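Long-range contacts in deacetylase EF_0837 (Enterococcus faecalis, PDB 2ICS), which is a two-zinc amidohydrolase, crystallised with adenine, that deacetylates acetyl-(R)-mandelate with very low efficiency in vitro: residues 250-255 / 343-348; 269-274 / 281-286. All blocks are in the same frame, centred on the assembly; numbering follows the deposited sequence.

Interaction 1: 250-255 / 343-348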
ATOM      1  N   SER A 250      -9.858   7.258   7.143  1.00 23.61           N
ATOM      2  CA  SER A 250     -10.103   7.189   5.712  1.00 23.84           C
ATOM      3  C   SER A 250     -10.794   5.979   5.092  1.00 23.06           C
ATOM      4  O   SER A 250     -10.824   5.857   3.864  1.00 23.78           O
ATOM      5  CB  SER A 250      -8.784   7.459   4.988  1.00 24.03           C
ATOM      6  OG  SER A 250      -8.248   8.697   5.427  1.00 22.59           O
ATOM      7  N   PHE A 251     -11.348   5.087   5.911  1.00 23.08           N
ATOM      8  CA  PHE A 251     -12.050   3.924   5.369  1.00 20.96           C
ATOM      9  C   PHE A 251     -13.426   3.740   5.997  1.00 21.07           C
ATOM     10  O   PHE A 251     -13.555   3.581   7.207  1.00 21.09           O
ATOM     11  CB  PHE A 251     -11.246   2.638   5.560  1.00 21.03           C
ATOM     12  CG  PHE A 251     -11.965   1.411   5.071  1.00 22.25           C
ATOM     13  CD1 PHE A 251     -12.133   1.185   3.710  1.00 23.72           C
ATOM     14  CD2 PHE A 251     -12.538   0.515   5.974  1.00 23.61           C
ATOM     15  CE1 PHE A 251     -12.863   0.086   3.247  1.00 24.64           C
ATOM     16  CE2 PHE A 251     -13.273  -0.588   5.524  1.00 23.89           C
ATOM     17  CZ  PHE A 251     -13.435  -0.801   4.155  1.00 25.14           C
ATOM     18  N   ASN A 252     -14.448   3.731   5.152  1.00 22.30           N
ATOM     19  CA  ASN A 252     -15.826   3.592   5.597  1.00 23.12           C
ATOM     20  C   ASN A 252     -16.462   2.359   4.941  1.00 24.53           C
ATOM     21  O   ASN A 252     -16.499   2.250   3.713  1.00 25.27           O
ATOM     22  CB  ASN A 252     -16.578   4.887   5.239  1.00 22.26           C
ATOM     23  CG  ASN A 252     -18.038   4.875   5.672  1.00 23.85           C
ATOM     24  OD1 ASN A 252     -18.872   4.190   5.075  1.00 21.59           O
ATOM     25  ND2 ASN A 252     -18.352   5.645   6.712  1.00 19.30           N
ATOM     26  N   PHE A 253     -16.931   1.421   5.767  1.00 26.16           N
ATOM     27  CA  PHE A 253     -17.565   0.189   5.279  1.00 26.94           C
ATOM     28  C   PHE A 253     -18.720   0.464   4.323  1.00 27.35           C
ATOM     29  O   PHE A 253     -18.813  -0.145   3.253  1.00 27.83           O
ATOM     30  CB  PHE A 253     -18.108  -0.651   6.443  1.00 26.93           C
ATOM     31  CG  PHE A 253     -17.086  -1.558   7.092  1.00 26.10           C
ATOM     32  CD1 PHE A 253     -16.461  -2.562   6.363  1.00 25.06           C
ATOM     33  CD2 PHE A 253     -16.806  -1.448   8.446  1.00 25.44           C
ATOM     34  CE1 PHE A 253     -15.578  -3.445   6.975  1.00 25.60           C
ATOM     35  CE2 PHE A 253     -15.924  -2.329   9.071  1.00 25.87           C
ATOM     36  CZ  PHE A 253     -15.311  -3.329   8.333  1.00 26.53           C
ATOM     37  N   HIS A 254     -19.604   1.377   4.708  1.00 27.40           N
ATOM     38  CA  HIS A 254     -20.753   1.682   3.870  1.00 28.01           C
ATOM     39  C   HIS A 254     -20.336   2.120   2.469  1.00 28.08           C
ATOM     40  O   HIS A 254     -20.937   1.708   1.473  1.00 27.59           O
ATOM     41  CB  HIS A 254     -21.614   2.768   4.511  1.00 29.56           C
ATOM     42  CG  HIS A 254     -22.861   3.065   3.741  1.00 30.85           C
ATOM     43  ND1 HIS A 254     -23.859   2.132   3.561  1.00 30.98           N
ATOM     44  CD2 HIS A 254     -23.242   4.165   3.048  1.00 30.41           C
ATOM     45  CE1 HIS A 254     -24.800   2.643   2.786  1.00 32.56           C
ATOM     46  NE2 HIS A 254     -24.449   3.875   2.461  1.00 32.43           N
ATOM     47  N   VAL A 255     -19.298   2.945   2.395  1.00 27.32           N
ATOM     48  CA  VAL A 255     -18.821   3.431   1.110  1.00 25.61           C
ATOM     49  C   VAL A 255     -18.280   2.293   0.239  1.00 26.61           C
ATOM     50  O   VAL A 255     -18.596   2.205  -0.952  1.00 25.15           O
ATOM     51  CB  VAL A 255     -17.732   4.505   1.308  1.00 25.47           C
ATOM     52  CG1 VAL A 255     -17.178   4.948  -0.037  1.00 21.54           C
ATOM     53  CG2 VAL A 255     -18.324   5.702   2.057  1.00 26.38           C
ATOM     54  N   LEU A 343     -14.658  -6.180  13.362  1.00 32.33           N
ATOM     55  CA  LEU A 343     -13.853  -5.248  12.588  1.00 30.90           C
ATOM     56  C   LEU A 343     -14.502  -3.882  12.641  1.00 29.14           C
ATOM     57  O   LEU A 343     -15.706  -3.754  12.443  1.00 29.65           O
ATOM     58  CB  LEU A 343     -13.747  -5.717  11.132  1.00 29.46           C
ATOM     59  CG  LEU A 343     -13.151  -7.108  10.892  1.00 28.06           C
ATOM     60  CD1 LEU A 343     -13.300  -7.474   9.422  1.00 27.98           C
ATOM     61  CD2 LEU A 343     -11.695  -7.132  11.296  1.00 24.81           C
ATOM     62  N   THR A 344     -13.696  -2.863  12.908  1.00 30.12           N
ATOM     63  CA  THR A 344     -14.189  -1.492  13.005  1.00 30.09           C
ATOM     64  C   THR A 344     -13.493  -0.614  11.972  1.00 27.88           C
ATOM     65  O   THR A 344     -12.277  -0.691  11.812  1.00 27.19           O
ATOM     66  CB  THR A 344     -13.898  -0.910  14.402  1.00 30.75           C
ATOM     67  OG1 THR A 344     -14.293  -1.856  15.400  1.00 36.69           O
ATOM     68  CG2 THR A 344     -14.658   0.387  14.608  1.00 31.37           C
ATOM     69  N   ASP A 345     -14.252   0.225  11.277  1.00 27.18           N
ATOM     70  CA  ASP A 345     -13.629   1.093  10.291  1.00 27.97           C
ATOM     71  C   ASP A 345     -13.227   2.421  10.920  1.00 27.60           C
ATOM     72  O   ASP A 345     -13.247   2.564  12.142  1.00 28.49           O
ATOM     73  CB  ASP A 345     -14.551   1.327   9.089  1.00 28.93           C
ATOM     74  CG  ASP A 345     -15.843   2.030   9.459  1.00 27.85           C
ATOM     75  OD1 ASP A 345     -15.930   2.610  10.562  1.00 28.23           O
ATOM     76  OD2 ASP A 345     -16.769   2.014   8.623  1.00 30.32           O
ATOM     77  N   SER A 346     -12.871   3.385  10.081  1.00 27.28           N
ATOM     78  CA  SER A 346     -12.428   4.696  10.542  1.00 29.00           C
ATOM     79  C   SER A 346     -13.532   5.556  11.138  1.00 30.58           C
ATOM     80  O   SER A 346     -13.251   6.528  11.837  1.00 31.99           O
ATOM     81  CB  SER A 346     -11.779   5.466   9.388  1.00 26.95           C
ATOM     82  OG  SER A 346     -10.722   4.728   8.800  1.00 25.55           O
ATOM     83  N   ASN A 347     -14.782   5.207  10.861  1.00 31.41           N
ATOM     84  CA  ASN A 347     -15.905   5.986  11.359  1.00 31.48           C
ATOM     85  C   ASN A 347     -16.773   5.266  12.390  1.00 33.72           C
ATOM     86  O   ASN A 347     -17.908   5.670  12.638  1.00 33.88           O
ATOM     87  CB  ASN A 347     -16.760   6.447  10.180  1.00 29.69           C
ATOM     88  CG  ASN A 347     -15.990   7.337   9.218  1.00 28.22           C
ATOM     89  OD1 ASN A 347     -15.961   7.090   8.013  1.00 25.42           O
ATOM     90  ND2 ASN A 347     -15.365   8.384   9.752  1.00 28.00           N
ATOM     91  N   GLY A 348     -16.243   4.201  12.986  1.00 34.62           N
ATOM     92  CA  GLY A 348     -16.993   3.486  13.998  1.00 34.60           C
ATOM     93  C   GLY A 348     -17.980   2.433  13.524  1.00 36.53           C
ATOM     94  O   GLY A 348     -18.660   1.826  14.350  1.00 37.49           O
TER
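The Asp-345 to Gly-348 type I beta turn, at the end of strand 331-344, docks on the loop that runs into helix 253-261, and the carboxylate of Asp-345 ties the two together. Asp-345 OD2 accepts Phe-253 N at 2.9 Å in a nearly straight bond (N-H...O 174°), through the lone pair directed away from OD1. Asp-345 OD1 turns back on its own chain: it takes Asn-347 N at 2.9 Å from above the carboxylate plane, which makes an Asx turn, and also accepts from Leu-349 N. With chi1 at 62°, CG of Asp-345 sits between its own backbone N and carbonyl carbon, which turns one oxygen to each segment.

Asn-252 is the N-cap of the helix. Its OD1 receives Val-255 N, while Asn-252 ND2 on the other branch of the amide donates to Asn-347 OD1 at 3.1 Å; the acceptor lies almost in the Asn-252 amide plane, and the two amides are turned 48° apart. This helix begins on the rim of the TIM barrel, a few residues beyond Ser-250, whose side chain packs on the zinc ligand His-211. Here Phe-251 is gripped by Ser-346 at both ends of its backbone: Ser-346 OG accepts Phe-251 N at 3.0 Å, and Ser-346 N returns a 3.0 Å bond to Phe-251 O. The same OG is hydrogen-bonded to Gly-247 O.

The two rings pack beside these bonds. Phe-253 places CD2 3.6 Å from Asp-345 CB and CZ 4.0 Å from Leu-343 CB, with Val-295 and Val-296 of helix 286-296 also packed against it. Phe-251 CD2 reaches the same Asp-345 CB, and Phe-251 CE2 lies over the rim of the Phe-253 ring.

Interaction 2: 269-274 / 281-286; sequences ISTDIY and GPVYDL. With ZN (zinc ion), chain B.
Thr-271 meets the 281-286 segment by its carbon atoms, in the loop of the TIM barrel that carries the zinc-binding aspartate, Asp-272. Thr-271 CB rests against Val-283 CG2 at 3.7 Å. From there the side chain divides. Thr-271 CG2, the methyl branch, reaches the start of helix 286-296, 3.6 Å from Leu-286 CA and 3.8 Å from Leu-286 CD1. A chi1 of 62° sends the hydroxyl to a different side: OG1 is hydrogen-bonded to Asp-58 OD2 and receives a weak bond from Ile-273 N. One residue thus gives a methyl to the helix start and a hydroxyl to strand 51-61.

Apolar neighbours flank Thr-271 along the chain. CD1 of Leu-286 also packs against the backbone of Ile-269, 3.8 Å from the Ile-269 carbonyl O, and approaches the Ile-269 CG2 methyl. Ile-273 runs extended, CG1 anti to the backbone N at -170° and the next torsion also anti, which carries CD1 to 3.7 Å from Tyr-284 O, while its CB faces Val-283 CG2. That valine methyl therefore serves both Thr-271 and Ile-273. At the helix start Asp-285 is the N-cap; its side chain caps a backbone N of the first turn, and OD2 is also hydrogen-bonded to Thr-288 OG1.

Between Thr-271 and Ile-273, Asp-272 turns its side chain to the active site. Its backbone has left-handed helical angles and bonds to His-60. His-60, His-62 and the carbamate of Lys-154 supply the remaining protein ligands of its zinc. Asp-272 OD1 binds the zinc at 2.2 Å, and a water oxygen is bound to the same metal at 2.0 Å.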
ATOM      1  N   ILE A 269      -5.080  -2.477  -1.925  1.00 19.68           N
ATOM      2  CA  ILE A 269      -5.422  -2.390  -0.519  1.00 20.03           C
ATOM      3  C   ILE A 269      -4.191  -1.988   0.286  1.00 20.31           C
ATOM      4  O   ILE A 269      -3.142  -2.623   0.193  1.00 21.72           O
ATOM      5  CB  ILE A 269      -5.965  -3.751  -0.027  1.00 21.33           C
ATOM      6  CG1 ILE A 269      -7.279  -4.061  -0.747  1.00 15.82           C
ATOM      7  CG2 ILE A 269      -6.177  -3.739   1.484  1.00 19.21           C
ATOM      8  CD1 ILE A 269      -7.792  -5.451  -0.480  1.00 19.84           C
ATOM      9  N   SER A 270      -4.325  -0.913   1.056  1.00 20.86           N
ATOM     10  CA  SER A 270      -3.234  -0.407   1.888  1.00 19.77           C
ATOM     11  C   SER A 270      -3.791   0.040   3.236  1.00 19.56           C
ATOM     12  O   SER A 270      -4.998   0.232   3.389  1.00 19.28           O
ATOM     13  CB  SER A 270      -2.513   0.752   1.197  1.00 19.80           C
ATOM     14  OG  SER A 270      -3.414   1.798   0.885  1.00 21.47           O
ATOM     15  N   THR A 271      -2.897   0.253   4.193  1.00 19.35           N
ATOM     16  CA  THR A 271      -3.286   0.597   5.556  1.00 19.74           C
ATOM     17  C   THR A 271      -3.212   2.034   6.049  1.00 20.37           C
ATOM     18  O   THR A 271      -3.990   2.411   6.929  1.00 19.49           O
ATOM     19  CB  THR A 271      -2.438  -0.200   6.547  1.00 19.67           C
ATOM     20  OG1 THR A 271      -1.061   0.161   6.363  1.00 17.17           O
ATOM     21  CG2 THR A 271      -2.602  -1.701   6.317  1.00 18.99           C
ATOM     22  N   ASP A 272      -2.294   2.824   5.496  1.00 18.93           N
ATOM     23  CA  ASP A 272      -2.053   4.186   5.975  1.00 18.38           C
ATOM     24  C   ASP A 272      -1.827   4.035   7.478  1.00 18.63           C
ATOM     25  O   ASP A 272      -2.350   4.783   8.297  1.00 18.87           O
ATOM     26  CB  ASP A 272      -3.219   5.130   5.731  1.00 17.30           C
ATOM     27  CG  ASP A 272      -2.947   6.522   6.290  1.00 21.86           C
ATOM     28  OD1 ASP A 272      -1.763   6.905   6.362  1.00 19.36           O
ATOM     29  OD2 ASP A 272      -3.900   7.241   6.653  1.00 26.83           O
ATOM     30  N   ILE A 273      -1.029   3.032   7.811  1.00 17.52           N
ATOM     31  CA  ILE A 273      -0.714   2.689   9.186  1.00 17.90           C
ATOM     32  C   ILE A 273       0.460   3.477   9.768  1.00 20.25           C
ATOM     33  O   ILE A 273       1.379   3.887   9.056  1.00 18.33           O
ATOM     34  CB  ILE A 273      -0.372   1.183   9.262  1.00 17.15           C
ATOM     35  CG1 ILE A 273      -0.281   0.716  10.708  1.00 18.17           C
ATOM     36  CG2 ILE A 273       0.969   0.918   8.555  1.00 15.19           C
ATOM     37  CD1 ILE A 273      -0.108  -0.795  10.825  1.00 18.06           C
ATOM     38  N   TYR A 274       0.397   3.705  11.073  1.00 21.68           N
ATOM     39  CA  TYR A 274       1.471   4.358  11.808  1.00 23.41           C
ATOM     40  C   TYR A 274       1.250   3.860  13.232  1.00 23.82           C
ATOM     41  O   TYR A 274       0.170   3.345  13.542  1.00 23.75           O
ATOM     42  CB  TYR A 274       1.436   5.890  11.658  1.00 24.41           C
ATOM     43  CG  TYR A 274       0.413   6.653  12.449  1.00 28.93           C
ATOM     44  CD1 TYR A 274       0.794   7.410  13.559  1.00 31.63           C
ATOM     45  CD2 TYR A 274      -0.920   6.686  12.053  1.00 30.23           C
ATOM     46  CE1 TYR A 274      -0.132   8.185  14.249  1.00 34.04           C
ATOM     47  CE2 TYR A 274      -1.853   7.456  12.735  1.00 31.79           C
ATOM     48  CZ  TYR A 274      -1.455   8.203  13.831  1.00 33.34           C
ATOM     49  OH  TYR A 274      -2.376   8.972  14.505  1.00 34.55           O
ATOM     50  N   GLY A 281      -5.684   0.584  17.001  1.00 32.92           N
ATOM     51  CA  GLY A 281      -6.718   0.434  15.989  1.00 29.98           C
ATOM     52  C   GLY A 281      -7.075   1.803  15.437  1.00 28.71           C
ATOM     53  O   GLY A 281      -6.515   2.803  15.891  1.00 27.31           O
ATOM     54  N   PRO A 282      -8.019   1.905  14.486  1.00 28.75           N
ATOM     55  CA  PRO A 282      -8.819   0.857  13.842  1.00 28.10           C
ATOM     56  C   PRO A 282      -8.085  -0.027  12.821  1.00 28.46           C
ATOM     57  O   PRO A 282      -8.586  -1.089  12.444  1.00 26.20           O
ATOM     58  CB  PRO A 282      -9.952   1.652  13.212  1.00 28.88           C
ATOM     59  CG  PRO A 282      -9.256   2.895  12.774  1.00 27.23           C
ATOM     60  CD  PRO A 282      -8.412   3.235  13.986  1.00 27.33           C
ATOM     61  N   VAL A 283      -6.919   0.411  12.361  1.00 28.51           N
ATOM     62  CA  VAL A 283      -6.139  -0.386  11.413  1.00 31.24           C
ATOM     63  C   VAL A 283      -5.002  -1.008  12.198  1.00 33.70           C
ATOM     64  O   VAL A 283      -4.066  -0.322  12.594  1.00 40.20           O
ATOM     65  CB  VAL A 283      -5.554   0.482  10.273  1.00 29.47           C
ATOM     66  CG1 VAL A 283      -5.236   1.849  10.782  1.00 27.94           C
ATOM     67  CG2 VAL A 283      -4.290  -0.170   9.702  1.00 24.92           C
ATOM     68  N   TYR A 284      -5.066  -2.306  12.425  1.00 33.35           N
ATOM     69  CA  TYR A 284      -4.021  -2.955  13.205  1.00 29.04           C
ATOM     70  C   TYR A 284      -2.864  -3.466  12.361  1.00 27.49           C
ATOM     71  O   TYR A 284      -1.716  -3.470  12.806  1.00 26.80           O
ATOM     72  CB  TYR A 284      -4.626  -4.102  14.008  1.00 29.24           C
ATOM     73  CG  TYR A 284      -5.657  -3.648  15.018  1.00 29.02           C
ATOM     74  CD1 TYR A 284      -6.983  -3.420  14.645  1.00 28.75           C
ATOM     75  CD2 TYR A 284      -5.303  -3.444  16.354  1.00 27.26           C
ATOM     76  CE1 TYR A 284      -7.936  -3.002  15.588  1.00 29.14           C
ATOM     77  CE2 TYR A 284      -6.237  -3.028  17.296  1.00 28.64           C
ATOM     78  CZ  TYR A 284      -7.550  -2.808  16.913  1.00 30.24           C
ATOM     79  OH  TYR A 284      -8.463  -2.394  17.860  1.00 29.41           O
ATOM     80  N   ASP A 285      -3.179  -3.897  11.142  1.00 25.39           N
ATOM     81  CA  ASP A 285      -2.186  -4.411  10.213  1.00 24.18           C
ATOM     82  C   ASP A 285      -2.824  -4.626   8.835  1.00 23.77           C
ATOM     83  O   ASP A 285      -4.014  -4.383   8.654  1.00 20.58           O
ATOM     84  CB  ASP A 285      -1.584  -5.712  10.764  1.00 26.71           C
ATOM     85  CG  ASP A 285      -2.642  -6.708  11.208  1.00 26.79           C
ATOM     86  OD1 ASP A 285      -2.336  -7.548  12.073  1.00 32.63           O
ATOM     87  OD2 ASP A 285      -3.772  -6.665  10.689  1.00 27.14           O
ATOM     88  N   LEU A 286      -2.037  -5.069   7.861  1.00 24.19           N
ATOM     89  CA  LEU A 286      -2.572  -5.274   6.517  1.00 24.28           C
ATOM     90  C   LEU A 286      -3.598  -6.409   6.504  1.00 23.05           C
ATOM     91  O   LEU A 286      -4.668  -6.274   5.917  1.00 23.23           O
ATOM     92  CB  LEU A 286      -1.435  -5.568   5.540  1.00 23.93           C
ATOM     93  CG  LEU A 286      -1.814  -5.640   4.056  1.00 22.43           C
ATOM     94  CD1 LEU A 286      -2.284  -4.275   3.558  1.00 21.01           C
ATOM     95  CD2 LEU A 286      -0.607  -6.109   3.266  1.00 19.93           C
TER
HETATM   96 ZN    ZN B 400      -0.827   8.531   5.162  1.00 24.94          ZN
HETATM   97  O   HOH W   1      -2.780   9.011   5.271  1.00 23.22           O

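Going along the chain from the N terminus, segment 250-255 comes first, and interaction 1 stays open until 343-348 returns at the end of strand 331-344, closing a loop of 87 residues. Interaction 2 falls wholly within that span and does not cross it: 269-274 and 281-286 are separated by six residues, mostly helix 275-279. The long closure ties the start of helix 253-261 to the strand that pairs with 51-61; the short one sets the zinc-site loop against the start of helix 286-296. They meet directly where Pro-282 packs on the turn, its CB 3.6 Å from Asp-345 O, and Lys-292 of helix 286-296 bonds to both Thr-344 O and Pro-282 O.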